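Local coordinates for protein separin (Saccharomyces cerevisiae, PDB 5U1T) that cleaves the MCD1/SCC1 subunit of cohesin as a caspase-like cysteine protease, releasing sister chromatids at the onset of anaphase, at residues F1540-G1549 against S1561-R1572. Numbering follows the deposited sequence.
Sequences FSEELFEKMG and SLSVSYAVSKSR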
ATOM      1  N   PHE A1540     -43.631 -39.702  -4.669  1.00 65.70           N
ATOM      2  CA  PHE A1540     -43.096 -39.741  -3.315  1.00 67.60           C
ATOM      3  C   PHE A1540     -43.735 -38.683  -2.419  1.00 66.15           C
ATOM      4  O   PHE A1540     -44.127 -38.970  -1.294  1.00 66.06           O
ATOM      5  CB  PHE A1540     -41.562 -39.576  -3.343  1.00 71.61           C
ATOM      6  CG  PHE A1540     -40.944 -39.343  -1.988  1.00 62.70           C
ATOM      7  CD1 PHE A1540     -40.682 -40.404  -1.140  1.00 65.23           C
ATOM      8  CD2 PHE A1540     -40.633 -38.064  -1.562  1.00 62.95           C
ATOM      9  CE1 PHE A1540     -40.127 -40.191   0.109  1.00 65.33           C
ATOM     10  CE2 PHE A1540     -40.079 -37.843  -0.319  1.00 61.69           C
ATOM     11  CZ  PHE A1540     -39.824 -38.901   0.515  1.00 62.32           C
ATOM     12  N   SER A1541     -43.828 -37.458  -2.911  1.00 76.38           N
ATOM     13  CA  SER A1541     -44.432 -36.377  -2.138  1.00 79.78           C
ATOM     14  C   SER A1541     -45.876 -36.679  -1.754  1.00 79.45           C
ATOM     15  O   SER A1541     -46.260 -36.522  -0.592  1.00 77.44           O
ATOM     16  CB  SER A1541     -44.378 -35.067  -2.917  1.00 79.52           C
ATOM     17  OG  SER A1541     -43.040 -34.725  -3.204  1.00 74.61           O
ATOM     18  N   GLU A1542     -46.664 -37.102  -2.740  1.00 73.71           N
ATOM     19  CA  GLU A1542     -48.060 -37.480  -2.537  1.00 78.98           C
ATOM     20  C   GLU A1542     -48.141 -38.502  -1.410  1.00 81.49           C
ATOM     21  O   GLU A1542     -48.930 -38.359  -0.476  1.00 82.19           O
ATOM     22  CB  GLU A1542     -48.654 -38.044  -3.836  1.00 78.35           C
ATOM     23  CG  GLU A1542     -50.177 -38.189  -3.886  1.00 82.69           C
ATOM     24  CD  GLU A1542     -50.616 -39.265  -4.880  1.00 89.79           C
ATOM     25  OE1 GLU A1542     -49.762 -39.707  -5.685  1.00 84.66           O
ATOM     26  OE2 GLU A1542     -51.800 -39.686  -4.846  1.00 94.68           O
ATOM     27  N   GLU A1543     -47.282 -39.511  -1.484  1.00 76.01           N
ATOM     28  CA  GLU A1543     -47.256 -40.568  -0.490  1.00 74.70           C
ATOM     29  C   GLU A1543     -46.816 -40.068   0.885  1.00 75.59           C
ATOM     30  O   GLU A1543     -47.335 -40.506   1.915  1.00 74.92           O
ATOM     31  CB  GLU A1543     -46.339 -41.692  -0.966  1.00 75.59           C
ATOM     32  CG  GLU A1543     -46.313 -42.893  -0.046  1.00 82.99           C
ATOM     33  CD  GLU A1543     -47.644 -43.629   0.030  1.00 86.04           C
ATOM     34  OE1 GLU A1543     -48.546 -43.352  -0.796  1.00 85.09           O
ATOM     35  OE2 GLU A1543     -47.779 -44.508   0.918  1.00 93.09           O
ATOM     36  N   LEU A1544     -45.864 -39.146   0.886  1.00 73.36           N
ATOM     37  CA  LEU A1544     -45.317 -38.581   2.111  1.00 74.30           C
ATOM     38  C   LEU A1544     -46.393 -37.848   2.907  1.00 78.05           C
ATOM     39  O   LEU A1544     -46.551 -38.065   4.113  1.00 74.67           O
ATOM     40  CB  LEU A1544     -44.158 -37.640   1.763  1.00 71.96           C
ATOM     41  CG  LEU A1544     -43.164 -37.169   2.825  1.00 66.82           C
ATOM     42  CD1 LEU A1544     -43.607 -35.875   3.452  1.00 68.95           C
ATOM     43  CD2 LEU A1544     -42.958 -38.232   3.881  1.00 69.36           C
ATOM     44  N   PHE A1545     -47.133 -36.987   2.211  1.00 82.50           N
ATOM     45  CA  PHE A1545     -48.243 -36.235   2.792  1.00 84.57           C
ATOM     46  C   PHE A1545     -49.337 -37.146   3.347  1.00 88.84           C
ATOM     47  O   PHE A1545     -49.841 -36.933   4.457  1.00 87.76           O
ATOM     48  CB  PHE A1545     -48.865 -35.301   1.749  1.00 85.85           C
ATOM     49  CG  PHE A1545     -47.919 -34.272   1.189  1.00 85.64           C
ATOM     50  CD1 PHE A1545     -46.859 -33.790   1.932  1.00 84.64           C
ATOM     51  CD2 PHE A1545     -48.108 -33.773  -0.089  1.00 85.94           C
ATOM     52  CE1 PHE A1545     -46.004 -32.838   1.407  1.00 82.06           C
ATOM     53  CE2 PHE A1545     -47.253 -32.823  -0.614  1.00 80.06           C
ATOM     54  CZ  PHE A1545     -46.204 -32.359   0.135  1.00 79.86           C
ATOM     55  N   GLU A1546     -49.725 -38.152   2.568  1.00 84.70           N
ATOM     56  CA  GLU A1546     -50.817 -39.021   2.968  1.00 84.46           C
ATOM     57  C   GLU A1546     -50.454 -39.823   4.211  1.00 86.75           C
ATOM     58  O   GLU A1546     -51.265 -39.935   5.129  1.00 89.97           O
ATOM     59  CB  GLU A1546     -51.215 -39.953   1.827  1.00 86.74           C
ATOM     60  CG  GLU A1546     -52.721 -40.191   1.758  1.00102.34           C
ATOM     61  CD  GLU A1546     -53.234 -41.125   2.860  1.00110.74           C
ATOM     62  OE1 GLU A1546     -52.413 -41.898   3.436  1.00104.95           O
ATOM     63  OE2 GLU A1546     -54.465 -41.093   3.140  1.00116.10           O
ATOM     64  N   LYS A1547     -49.239 -40.365   4.254  1.00 83.02           N
ATOM     65  CA  LYS A1547     -48.819 -41.165   5.406  1.00 83.05           C
ATOM     66  C   LYS A1547     -48.648 -40.306   6.677  1.00 83.79           C
ATOM     67  O   LYS A1547     -48.856 -40.798   7.798  1.00 79.37           O
ATOM     68  CB  LYS A1547     -47.520 -41.928   5.092  1.00 80.06           C
ATOM     69  CG  LYS A1547     -47.673 -43.095   4.107  1.00 78.33           C
ATOM     70  CD  LYS A1547     -48.017 -44.413   4.811  1.00 86.04           C
ATOM     71  CE  LYS A1547     -49.044 -45.247   4.034  1.00 88.94           C
ATOM     72  NZ  LYS A1547     -50.414 -44.617   3.990  1.00 89.46           N
ATOM     73  N   MET A1548     -48.223 -39.068   6.500  1.00 84.40           N
ATOM     74  CA  MET A1548     -48.028 -38.176   7.627  1.00 88.44           C
ATOM     75  C   MET A1548     -49.344 -37.581   8.095  1.00 92.20           C
ATOM     76  O   MET A1548     -49.455 -37.139   9.230  1.00 88.30           O
ATOM     77  CB  MET A1548     -47.012 -37.083   7.303  1.00 83.52           C
ATOM     78  CG  MET A1548     -46.141 -36.702   8.491  1.00 87.67           C
ATOM     79  SD  MET A1548     -44.621 -35.867   8.050  1.00 76.06           S
ATOM     80  CE  MET A1548     -44.657 -36.211   6.313  1.00 76.85           C
ATOM     81  N   GLY A1549     -50.334 -37.569   7.214  1.00 87.86           N
ATOM     82  CA  GLY A1549     -51.644 -37.064   7.549  1.00 92.00           C
ATOM     83  C   GLY A1549     -51.930 -35.681   7.030  1.00100.06           C
ATOM     84  O   GLY A1549     -52.920 -35.068   7.391  1.00101.03           O
ATOM     85  N   SER A1561     -51.239 -41.109  12.604  1.00112.93           N
ATOM     86  CA  SER A1561     -50.368 -40.784  11.477  1.00106.22           C
ATOM     87  C   SER A1561     -48.919 -41.152  11.761  1.00 94.30           C
ATOM     88  O   SER A1561     -48.552 -41.426  12.904  1.00 90.29           O
ATOM     89  CB  SER A1561     -50.468 -39.303  11.132  1.00 96.78           C
ATOM     90  OG  SER A1561     -51.809 -38.998  10.812  1.00102.41           O
ATOM     91  N   LEU A1562     -48.108 -41.164  10.708  1.00 88.20           N
ATOM     92  CA  LEU A1562     -46.678 -41.437  10.848  1.00 84.25           C
ATOM     93  C   LEU A1562     -45.883 -40.152  11.085  1.00 81.23           C
ATOM     94  O   LEU A1562     -46.258 -39.066  10.631  1.00 83.23           O
ATOM     95  CB  LEU A1562     -46.131 -42.163   9.606  1.00 77.77           C
ATOM     96  CG  LEU A1562     -46.703 -43.538   9.247  1.00 78.06           C
ATOM     97  CD1 LEU A1562     -46.081 -44.126   7.987  1.00 70.93           C
ATOM     98  CD2 LEU A1562     -46.517 -44.478  10.405  1.00 76.29           C
ATOM     99  N   SER A1563     -44.779 -40.300  11.811  1.00 84.35           N
ATOM    100  CA  SER A1563     -43.757 -39.264  11.930  1.00 75.09           C
ATOM    101  C   SER A1563     -43.105 -38.991  10.575  1.00 74.71           C
ATOM    102  O   SER A1563     -43.162 -39.831   9.686  1.00 71.95           O
ATOM    103  CB  SER A1563     -42.696 -39.689  12.943  1.00 72.69           C
ATOM    104  OG  SER A1563     -41.911 -40.765  12.442  1.00 74.18           O
ATOM    105  N   VAL A1564     -42.459 -37.835  10.426  1.00 77.28           N
ATOM    106  CA  VAL A1564     -41.806 -37.483   9.165  1.00 74.70           C
ATOM    107  C   VAL A1564     -40.754 -38.537   8.823  1.00 74.47           C
ATOM    108  O   VAL A1564     -40.471 -38.788   7.655  1.00 71.47           O
ATOM    109  CB  VAL A1564     -41.154 -36.053   9.215  1.00 74.76           C
ATOM    110  CG1 VAL A1564     -39.804 -36.072   9.939  1.00 70.67           C
ATOM    111  CG2 VAL A1564     -40.984 -35.481   7.816  1.00 73.43           C
ATOM    112  N   SER A1565     -40.203 -39.176   9.848  1.00 69.09           N
ATOM    113  CA  SER A1565     -39.166 -40.175   9.656  1.00 65.91           C
ATOM    114  C   SER A1565     -39.707 -41.464   9.061  1.00 68.96           C
ATOM    115  O   SER A1565     -39.339 -41.839   7.944  1.00 69.14           O
ATOM    116  CB  SER A1565     -38.473 -40.467  10.981  1.00 68.64           C
ATOM    117  OG  SER A1565     -37.678 -39.365  11.368  1.00 69.27           O
ATOM    118  N   TYR A1566     -40.564 -42.147   9.813  1.00 67.02           N
ATOM    119  CA  TYR A1566     -41.192 -43.364   9.315  1.00 63.13           C
ATOM    120  C   TYR A1566     -41.911 -43.084   7.993  1.00 67.92           C
ATOM    121  O   TYR A1566     -41.864 -43.905   7.073  1.00 63.70           O
ATOM    122  CB  TYR A1566     -42.181 -43.956  10.341  1.00 64.15           C
ATOM    123  CG  TYR A1566     -41.559 -44.564  11.597  1.00 57.22           C
ATOM    124  CD1 TYR A1566     -40.779 -45.720  11.538  1.00 54.10           C
ATOM    125  CD2 TYR A1566     -41.771 -43.991  12.841  1.00 55.23           C
ATOM    126  CE1 TYR A1566     -40.205 -46.274  12.696  1.00 50.56           C
ATOM    127  CE2 TYR A1566     -41.210 -44.536  13.992  1.00 58.59           C
ATOM    128  CZ  TYR A1566     -40.432 -45.673  13.918  1.00 61.16           C
ATOM    129  OH  TYR A1566     -39.896 -46.185  15.077  1.00 56.23           O
ATOM    130  N   ALA A1567     -42.551 -41.916   7.891  1.00 71.54           N
ATOM    131  CA  ALA A1567     -43.318 -41.565   6.695  1.00 65.28           C
ATOM    132  C   ALA A1567     -42.428 -41.506   5.467  1.00 67.08           C
ATOM    133  O   ALA A1567     -42.846 -41.882   4.380  1.00 66.10           O
ATOM    134  CB  ALA A1567     -44.033 -40.246   6.876  1.00 71.32           C
ATOM    135  N   VAL A1568     -41.202 -41.035   5.638  1.00 67.01           N
ATOM    136  CA  VAL A1568     -40.290 -40.955   4.515  1.00 66.88           C
ATOM    137  C   VAL A1568     -39.804 -42.344   4.089  1.00 67.56           C
ATOM    138  O   VAL A1568     -39.863 -42.685   2.909  1.00 64.75           O
ATOM    139  CB  VAL A1568     -39.085 -40.050   4.840  1.00 69.84           C
ATOM    140  CG1 VAL A1568     -37.952 -40.293   3.857  1.00 59.95           C
ATOM    141  CG2 VAL A1568     -39.511 -38.587   4.816  1.00 66.49           C
ATOM    142  N   SER A1569     -39.342 -43.152   5.039  1.00 64.19           N
ATOM    143  CA  SER A1569     -38.786 -44.460   4.693  1.00 69.22           C
ATOM    144  C   SER A1569     -39.827 -45.429   4.129  1.00 67.40           C
ATOM    145  O   SER A1569     -39.498 -46.335   3.359  1.00 67.02           O
ATOM    146  CB  SER A1569     -38.105 -45.089   5.909  1.00 66.81           C
ATOM    147  OG  SER A1569     -39.032 -45.285   6.957  1.00 68.39           O
ATOM    148  N   LYS A1570     -41.083 -45.236   4.512  1.00 65.78           N
ATOM    149  CA  LYS A1570     -42.161 -46.038   3.958  1.00 71.35           C
ATOM    150  C   LYS A1570     -42.549 -45.516   2.565  1.00 66.81           C
ATOM    151  O   LYS A1570     -43.168 -46.230   1.793  1.00 68.94           O
ATOM    152  CB  LYS A1570     -43.373 -46.043   4.906  1.00 71.48           C
ATOM    153  CG  LYS A1570     -44.080 -47.411   5.069  1.00 83.23           C
ATOM    154  CD  LYS A1570     -43.108 -48.551   5.441  1.00 93.96           C
ATOM    155  CE  LYS A1570     -43.842 -49.832   5.891  1.00 91.69           C
ATOM    156  NZ  LYS A1570     -45.027 -50.141   5.019  1.00 93.19           N
ATOM    157  N   SER A1571     -42.162 -44.287   2.231  1.00 67.07           N
ATOM    158  CA  SER A1571     -42.572 -43.676   0.962  1.00 64.89           C
ATOM    159  C   SER A1571     -41.537 -43.752  -0.157  1.00 67.87           C
ATOM    160  O   SER A1571     -41.846 -43.422  -1.300  1.00 69.54           O
ATOM    161  CB  SER A1571     -42.936 -42.199   1.168  1.00 67.36           C
ATOM    162  OG  SER A1571     -44.048 -42.051   2.027  1.00 67.03           O
ATOM    163  N   ARG A1572     -40.307 -44.149   0.164  1.00 67.03           N
ATOM    164  CA  ARG A1572     -39.272 -44.247  -0.859  1.00 67.02           C
ATOM    165  C   ARG A1572     -39.702 -45.200  -1.984  1.00 74.32           C
ATOM    166  O   ARG A1572     -39.574 -44.878  -3.172  1.00 73.80           O
ATOM    167  CB  ARG A1572     -37.937 -44.700  -0.244  1.00 63.83           C
ATOM    168  CG  ARG A1572     -37.385 -43.747   0.812  1.00 62.36           C
ATOM    169  CD  ARG A1572     -35.940 -44.040   1.174  1.00 58.90           C
ATOM    170  NE  ARG A1572     -35.165 -42.800   1.179  1.00 70.40           N
ATOM    171  CZ  ARG A1572     -34.827 -42.124   2.272  1.00 62.80           C
ATOM    172  NH1 ARG A1572     -35.165 -42.576   3.474  1.00 68.87           N
ATOM    173  NH2 ARG A1572     -34.146 -41.005   2.158  1.00 53.65           N
TER
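S1571 fits as a knob into the hole formed by F1540, E1543, L1544 and K1547 on the surface of helix 1534-1548. Its hydroxyl bonds back to A1567 O (OG to O, 2.6 Å), approaching nearly in line with that C=O, a bond that probably fixes its rotation. Its CB lies 3.6 Å from CE1 at the rim of the F1540 ring. That ring meets the second helix by its edge: V1568 O and R1572 N lie near its plane, and CZ reaches CG1 of V1568 at 4.1 Å. A chi1 of 169° places CG opposite the backbone N and carries the F1540 ring toward the partner although its CB does not point there. Replacing F1540 by an alanine removes the ring and is likely to open a gap beside S1571 and V1568. One turn on, L1544 crosses V1568 obliquely, CD2 lying 3.6 Å from CG2, and the same methyl touches A1567 CB. The M1548 chain follows V1564, SD 3.7 Å from its CB, and CE turns toward A1567 CB. Nearer the start of 1561-1572, the aliphatic part of K1547 lies along the L1562 side chain, and their backbones are tied by L1562 N to K1547 O (3.0 Å, N-H...O 167°). The two helices run roughly antiparallel, at 140° with axes 8.8 Å apart, and pack on one side of the six-stranded, mostly parallel sheet of the caspase-like protease domain, as expected of a clan CD peptidase: L1544, M1548 and V1564 touch F1493 on strand 1492-1494, V1564 and V1568 reach L1526 on strand 1524-1528, and F1540 rests on P1585 of strand 1585-1589.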